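Local atomic coordinates of galactofuranose-binding protein YtfQ (Escherichia coli, PDB entry 2VK2), a protein that binds alpha- and beta-galactofuranose in the periplasm as the solute-binding component of the galactofuranose ABC transporter YtfQRT-YjfF. Residues Phe170-Gly175 with Val229-Lys234; His198-Val203 with Asn242-Leu247. All blocks are in the same frame, centred on the assembly; numbering follows the deposited sequence. Where two conformers were deposited one is given.

How the interactions relate
Three helix N-termini of one lobe of this periplasmic binding protein meet here, and the two interactions interleave along the chain, their centres about 7 Å apart. Interaction 1 ties helices 172-185 and 230-237 together at the surface; interaction 2 joins helix 200-212, which lies between them, to strand 243-246 in the interior. Two bonds stitch them: Asn-199 ND2 lies 2.9 Å from Phe-170 O, and Asp-200 OD2 lies 3.0 Å from Val-229 N, both probable hydrogen bonds. Both interactions also reach beta-D-galactofuranose, through Phe-170 in the first and Asn-199 and Leu-247 in the second, so both run into the sugar pocket.

Interaction 1: Phe170-Gly175 with Val229-Lys234; sequences FTRSKG and VPDIYK. With GZL (beta-D-galactofuranose), chain B.
A surface salt bridge between the first turns of helices 172-185 and 230-237, in the lobe of the periplasmic binding protein that holds both, is formed by Arg-172 and Asp-231. The two alpha carbons are 11.2 Å apart, and the arginine covers most of that gap: its CG is anti to the backbone N (chi1 -165°) and its chain bends once, at chi3, before the guanidinium meets the carboxylate. NH2 gives the main bond, 3.0 Å to Asp-231 OD2 at an N-H...O angle of 160°, with the oxygen almost in the guanidinium plane, and it meets the anti lone pair of OD2. NH1 adds a weak bond of 3.5 Å to the same OD2. Because both nitrogens go to OD2 and the planes are 54° apart, the pair is held through one oxygen and is not a flat two-oxygen fork. Ile-204 of helix 200-212 touches both side chains. Were Arg-172 an alanine, the Asp-231 carboxylate would probably lose this cationic mate and the two helix starts this link.

Thr-171, the N-cap of helix 172-185, accepts at OG1 from Lys-174 N at 3.1 Å. Just before it, Phe-170 lays one ring face against the bound sugar, with galactofuranose C4 4.0 Å above the ring plane and offset toward the rim; galactofuranose O1 comes to 3.2 Å from Phe-170 CG. The chemistry thus divides into an aromatic face for the sugar and, well away from the ring, a partly exposed ion pair, where solvent would be expected to moderate the attraction.

Interaction 2: His198-Val203 with Asn242-Leu247; sequences HNDDMV and NASVEL. With GZL (beta-D-galactofuranose), chain B.
A single buried hydrogen bond joins the first turn of helix 200-212 to strand 243-246 of the mixed sheet, inside the same lobe. Ser-244 OG donates to Asp-200 OD1 at 2.8 Å, meeting the syn lone pair, on the side of the other carboxylate oxygen; OD2 stands farther off, 3.3 Å from the same OG. The CB of Ser-244 already points toward 198-203, and with OG anti to the backbone N (chi1 180°) the hydroxyl ends at the carboxylate. Asp-200 starts less directly, its CB set across the line between the segments, but its carboxylate end comes nearer the strand. OD1 is also bonded by Ser-225 OG, while OD2 takes the backbone N of Val-229. These donors, and the place of Asp-200 at the start of helix 200-212, would probably help to offset its buried negative charge, with the Asp-227 side chain close by.

One residue earlier, Asn-199 divides its amide between fold and ligand. Its OD1 caps the helix by accepting from Met-202 N at 3.0 Å, the donor lying 42° out of the carbonyl plane. ND2 gives a nearly straight bond, 3.0 Å and 174°, to galactofuranose O2, and bonds Phe-170 O as well. With both ends of the amide held, its rotation is fixed. At the end of 242-247, Leu-247 brings CD2 to 3.4 Å from galactofuranose C6.

Ile-232 of helix 230-237 packs against Asp-200, Val-203 and Ser-244, so that helix borders the polar link. Within the sheet, strand 243-246 runs parallel to strand 222-225, which carries Ser-225, and antiparallel to strand 278-280.

Interaction 1: Phe170-Gly175 with Val229-Lys234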
loop_
_atom_site.group_PDB
_atom_site.type_symbol
_atom_site.label_atom_id
_atom_site.label_comp_id
_atom_site.label_asym_id
_atom_site.label_seq_id
_atom_site.Cartn_x
_atom_site.Cartn_y
_atom_site.Cartn_z
ATOM N N PHE A 170 4.713 6.451 4.310
ATOM C CA PHE A 170 3.428 5.756 4.460
ATOM C C PHE A 170 2.755 5.945 5.840
ATOM O O PHE A 170 1.843 5.192 6.184
ATOM C CB PHE A 170 3.575 4.245 4.149
ATOM C CG PHE A 170 3.525 3.890 2.674
ATOM C CD1 PHE A 170 2.556 4.426 1.832
ATOM C CD2 PHE A 170 4.408 2.950 2.150
ATOM C CE1 PHE A 170 2.493 4.063 0.496
ATOM C CE2 PHE A 170 4.353 2.592 0.807
ATOM C CZ PHE A 170 3.386 3.142 -0.015
ATOM N N THR A 171 3.176 6.948 6.612
ATOM C CA THR A 171 2.588 7.184 7.937
ATOM C C THR A 171 1.805 8.490 8.009
ATOM O O THR A 171 2.078 9.447 7.287
ATOM C CB THR A 171 3.643 7.207 9.065
ATOM O OG1 THR A 171 4.463 8.373 8.944
ATOM C CG2 THR A 171 4.511 5.961 9.029
ATOM N N ARG A 172 0.836 8.512 8.915
ATOM C CA ARG A 172 0.046 9.707 9.178
ATOM C C ARG A 172 0.916 10.844 9.714
ATOM O O ARG A 172 0.808 11.984 9.254
ATOM C CB ARG A 172 -1.078 9.376 10.169
ATOM C CG ARG A 172 -2.176 10.415 10.246
ATOM C CD ARG A 172 -3.341 9.935 11.102
ATOM N NE ARG A 172 -4.065 8.810 10.503
ATOM C CZ ARG A 172 -5.236 8.343 10.942
ATOM N NH1 ARG A 172 -5.841 8.896 11.989
ATOM N NH2 ARG A 172 -5.815 7.321 10.328
ATOM N N SER A 173 1.793 10.523 10.664
ATOM C CA SER A 173 2.622 11.541 11.310
ATOM C C SER A 173 3.600 12.194 10.333
ATOM O O SER A 173 3.726 13.419 10.308
ATOM C CB SER A 173 3.372 10.956 12.511
ATOM O OG SER A 173 4.196 9.870 12.130
ATOM N N LYS A 174 4.280 11.389 9.522
ATOM C CA LYS A 174 5.236 11.937 8.560
ATOM C C LYS A 174 4.519 12.619 7.392
ATOM O O LYS A 174 4.991 13.635 6.881
ATOM C CB LYS A 174 6.194 10.852 8.063
ATOM C CG LYS A 174 7.328 11.359 7.175
ATOM C CD LYS A 174 8.365 12.158 7.952
ATOM C CE LYS A 174 9.471 12.658 7.036
ATOM N NZ LYS A 174 10.187 11.552 6.346
ATOM N N GLY A 175 3.378 12.070 6.978
ATOM C CA GLY A 175 2.535 12.723 5.979
ATOM C C GLY A 175 2.148 14.133 6.394
ATOM O O GLY A 175 2.214 15.067 5.592
ATOM N N VAL A 229 -8.955 2.890 3.836
ATOM C CA VAL A 229 -9.038 2.663 5.277
ATOM C C VAL A 229 -10.286 3.374 5.807
ATOM O O VAL A 229 -10.733 4.366 5.219
ATOM C CB VAL A 229 -7.771 3.141 6.035
ATOM C CG1 VAL A 229 -6.531 2.451 5.484
ATOM C CG2 VAL A 229 -7.614 4.651 5.964
ATOM N N PRO A 230 -10.869 2.860 6.906
ATOM C CA PRO A 230 -12.078 3.481 7.458
ATOM C C PRO A 230 -11.996 5.001 7.589
ATOM O O PRO A 230 -12.960 5.697 7.259
ATOM C CB PRO A 230 -12.201 2.833 8.839
ATOM C CG PRO A 230 -11.582 1.502 8.681
ATOM C CD PRO A 230 -10.466 1.672 7.683
ATOM N N ASP A 231 -10.858 5.511 8.046
ATOM C CA ASP A 231 -10.723 6.943 8.311
ATOM C C ASP A 231 -10.764 7.821 7.061
ATOM O O ASP A 231 -11.093 9.000 7.166
ATOM C CB ASP A 231 -9.466 7.233 9.140
ATOM C CG ASP A 231 -9.634 6.861 10.608
ATOM O OD1 ASP A 231 -10.755 6.488 11.012
ATOM O OD2 ASP A 231 -8.644 6.944 11.361
ATOM N N ILE A 232 -10.453 7.282 5.882
ATOM C CA ILE A 232 -10.615 8.086 4.668
ATOM C C ILE A 232 -12.098 8.258 4.331
ATOM O O ILE A 232 -12.502 9.315 3.858
ATOM C CB ILE A 232 -9.825 7.534 3.448
ATOM C CG1 ILE A 232 -9.544 8.663 2.452
ATOM C CG2 ILE A 232 -10.581 6.407 2.759
ATOM C CD1 ILE A 232 -8.666 9.770 3.000
ATOM N N TYR A 233 -12.906 7.233 4.582
ATOM C CA TYR A 233 -14.348 7.352 4.345
ATOM C C TYR A 233 -15.000 8.276 5.366
ATOM O O TYR A 233 -15.921 9.022 5.031
ATOM C CB TYR A 233 -15.020 5.982 4.331
ATOM C CG TYR A 233 -14.449 5.081 3.264
ATOM C CD1 TYR A 233 -14.545 5.415 1.917
ATOM C CD2 TYR A 233 -13.779 3.908 3.601
ATOM C CE1 TYR A 233 -14.000 4.595 0.930
ATOM C CE2 TYR A 233 -13.240 3.084 2.623
ATOM C CZ TYR A 233 -13.352 3.430 1.297
ATOM O OH TYR A 233 -12.809 2.602 0.337
ATOM N N LYS A 234 -14.509 8.246 6.602
ATOM C CA LYS A 234 -14.944 9.205 7.618
ATOM C C LYS A 234 -14.610 10.631 7.187
ATOM O O LYS A 234 -15.427 11.539 7.343
ATOM C CB LYS A 234 -14.303 8.894 8.972
ATOM C CG LYS A 234 -14.801 7.605 9.592
ATOM C CD LYS A 234 -14.263 7.401 10.991
ATOM C CE LYS A 234 -14.794 6.113 11.586
ATOM N NZ LYS A 234 -14.460 5.973 13.029
HETATM C C6 GZL B . 0.211 -1.783 -0.308
HETATM C C5 GZL B . 1.278 -1.411 0.427
HETATM C C4 GZL B . 1.333 -0.142 1.258
HETATM C C3 GZL B . 0.085 0.625 1.602
HETATM C C2 GZL B . 0.090 0.951 2.887
HETATM O O6 GZL B . 0.224 -2.901 -1.039
HETATM O O5 GZL B . 2.398 -2.140 0.366
HETATM O O4 GZL B . 1.907 -0.418 2.543
HETATM O O3 GZL B . -0.818 0.981 0.696
HETATM C C1 GZL B . 1.258 0.338 3.571
HETATM O O2 GZL B . -0.796 1.688 3.561
HETATM O O1 GZL B . 2.146 1.323 4.089
#

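Interaction 2: His198-Val203 with Asn242-Leu247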
loop_
_atom_site.group_PDB
_atom_site.type_symbol
_atom_site.label_atom_id
_atom_site.label_comp_id
_atom_site.label_asym_id
_atom_site.label_seq_id
_atom_site.Cartn_x
_atom_site.Cartn_y
_atom_site.Cartn_z
ATOM N N HIS A 198 0.370 8.468 -1.628
ATOM C CA HIS A 198 0.440 7.059 -2.015
ATOM C C HIS A 198 -0.321 6.135 -1.069
ATOM O O HIS A 198 -0.629 5.012 -1.440
ATOM C CB HIS A 198 1.890 6.606 -2.141
ATOM C CG HIS A 198 2.611 7.230 -3.290
ATOM N ND1 HIS A 198 3.883 6.850 -3.650
ATOM C CD2 HIS A 198 2.236 8.190 -4.169
ATOM C CE1 HIS A 198 4.271 7.566 -4.689
ATOM N NE2 HIS A 198 3.290 8.381 -5.029
ATOM N N ASN A 199 -0.630 6.601 0.139
ATOM C CA ASN A 199 -1.640 5.935 0.954
ATOM C C ASN A 199 -2.551 6.922 1.671
ATOM O O ASN A 199 -2.219 8.100 1.816
ATOM C CB ASN A 199 -1.040 4.877 1.909
ATOM C CG ASN A 199 -0.381 5.462 3.157
ATOM O OD1 ASN A 199 -0.102 6.650 3.250
ATOM N ND2 ASN A 199 -0.096 4.589 4.119
ATOM N N ASP A 200 -3.714 6.427 2.086
ATOM C CA ASP A 200 -4.691 7.234 2.817
ATOM C C ASP A 200 -4.108 7.849 4.082
ATOM O O ASP A 200 -4.367 9.009 4.378
ATOM C CB ASP A 200 -5.902 6.395 3.244
ATOM C CG ASP A 200 -6.782 5.954 2.086
ATOM O OD1 ASP A 200 -6.804 6.585 1.004
ATOM O OD2 ASP A 200 -7.490 4.956 2.289
ATOM N N ASP A 201 -3.341 7.066 4.839
ATOM C CA ASP A 201 -2.817 7.536 6.125
ATOM C C ASP A 201 -2.011 8.824 5.980
ATOM O O ASP A 201 -2.207 9.764 6.747
ATOM C CB ASP A 201 -1.977 6.457 6.820
ATOM C CG ASP A 201 -2.827 5.431 7.554
ATOM O OD1 ASP A 201 -3.937 5.112 7.081
ATOM O OD2 ASP A 201 -2.379 4.938 8.608
ATOM N N MET A 202 -1.123 8.877 4.991
ATOM C CA MET A 202 -0.354 10.098 4.738
ATOM C C MET A 202 -1.269 11.279 4.418
ATOM O O MET A 202 -1.023 12.390 4.882
ATOM C CB MET A 202 0.656 9.897 3.609
ATOM C CG MET A 202 1.877 9.097 4.026
ATOM S SD MET A 202 3.142 8.997 2.749
ATOM C CE MET A 202 2.219 8.259 1.401
ATOM N N VAL A 203 -2.323 11.031 3.643
ATOM C CA VAL A 203 -3.259 12.099 3.279
ATOM C C VAL A 203 -4.121 12.532 4.473
ATOM O O VAL A 203 -4.535 13.687 4.548
ATOM C CB VAL A 203 -4.147 11.710 2.062
ATOM C CG1 VAL A 203 -5.591 11.451 2.477
ATOM C CG2 VAL A 203 -4.096 12.804 1.005
ATOM N N ASN A 242 -11.522 13.618 -0.980
ATOM C CA ASN A 242 -12.243 13.532 -2.259
ATOM C C ASN A 242 -12.254 12.183 -2.957
ATOM O O ASN A 242 -13.266 11.808 -3.536
ATOM C CB ASN A 242 -11.723 14.584 -3.237
ATOM C CG ASN A 242 -11.863 15.975 -2.697
ATOM O OD1 ASN A 242 -12.923 16.600 -2.803
ATOM N ND2 ASN A 242 -10.809 16.465 -2.088
ATOM N N ALA A 243 -11.132 11.470 -2.945
ATOM C CA ALA A 243 -11.012 10.251 -3.744
ATOM C C ALA A 243 -10.054 9.258 -3.105
ATOM O O ALA A 243 -8.979 9.636 -2.645
ATOM C CB ALA A 243 -10.544 10.604 -5.154
ATOM N N SER A 244 -10.453 7.990 -3.072
ATOM C CA SER A 244 -9.568 6.928 -2.600
ATOM C C SER A 244 -9.801 5.630 -3.355
ATOM O O SER A 244 -10.935 5.269 -3.655
ATOM C CB SER A 244 -9.755 6.685 -1.103
ATOM O OG SER A 244 -8.895 5.646 -0.645
ATOM N N VAL A 245 -8.715 4.915 -3.629
ATOM C CA VAL A 245 -8.782 3.616 -4.281
ATOM C C VAL A 245 -8.687 2.519 -3.227
ATOM O O VAL A 245 -7.743 2.489 -2.438
ATOM C CB VAL A 245 -7.643 3.451 -5.307
ATOM C CG1 VAL A 245 -7.664 2.056 -5.907
ATOM C CG2 VAL A 245 -7.766 4.503 -6.401
ATOM N N GLU A 246 -9.661 1.615 -3.223
ATOM C CA GLU A 246 -9.677 0.510 -2.273
ATOM C C GLU A 246 -8.586 -0.512 -2.574
ATOM O O GLU A 246 -8.385 -0.891 -3.727
ATOM C CB GLU A 246 -11.033 -0.191 -2.308
ATOM C CG GLU A 246 -11.174 -1.320 -1.305
ATOM C CD GLU A 246 -12.397 -2.174 -1.563
ATOM O OE1 GLU A 246 -13.407 -1.984 -0.861
ATOM O OE2 GLU A 246 -12.348 -3.034 -2.469
ATOM N N LEU A 247 -7.915 -0.964 -1.518
ATOM C CA LEU A 247 -6.951 -2.055 -1.576
ATOM C C LEU A 247 -7.373 -3.095 -0.550
ATOM O O LEU A 247 -7.463 -2.789 0.637
ATOM C CB LEU A 247 -5.556 -1.539 -1.233
ATOM C CG LEU A 247 -4.440 -2.585 -1.125
ATOM C CD1 LEU A 247 -4.144 -3.195 -2.486
ATOM C CD2 LEU A 247 -3.200 -1.957 -0.531
HETATM C C6 GZL B . 0.211 -1.783 -0.308
HETATM C C5 GZL B . 1.278 -1.411 0.427
HETATM C C4 GZL B . 1.333 -0.142 1.258
HETATM C C3 GZL B . 0.085 0.625 1.602
HETATM C C2 GZL B . 0.090 0.951 2.887
HETATM O O6 GZL B . 0.224 -2.901 -1.039
HETATM O O5 GZL B . 2.398 -2.140 0.366
HETATM O O4 GZL B . 1.907 -0.418 2.543
HETATM O O3 GZL B . -0.818 0.981 0.696
HETATM C C1 GZL B . 1.258 0.338 3.571
HETATM O O2 GZL B . -0.796 1.688 3.561
HETATM O O1 GZL B . 2.146 1.323 4.089
#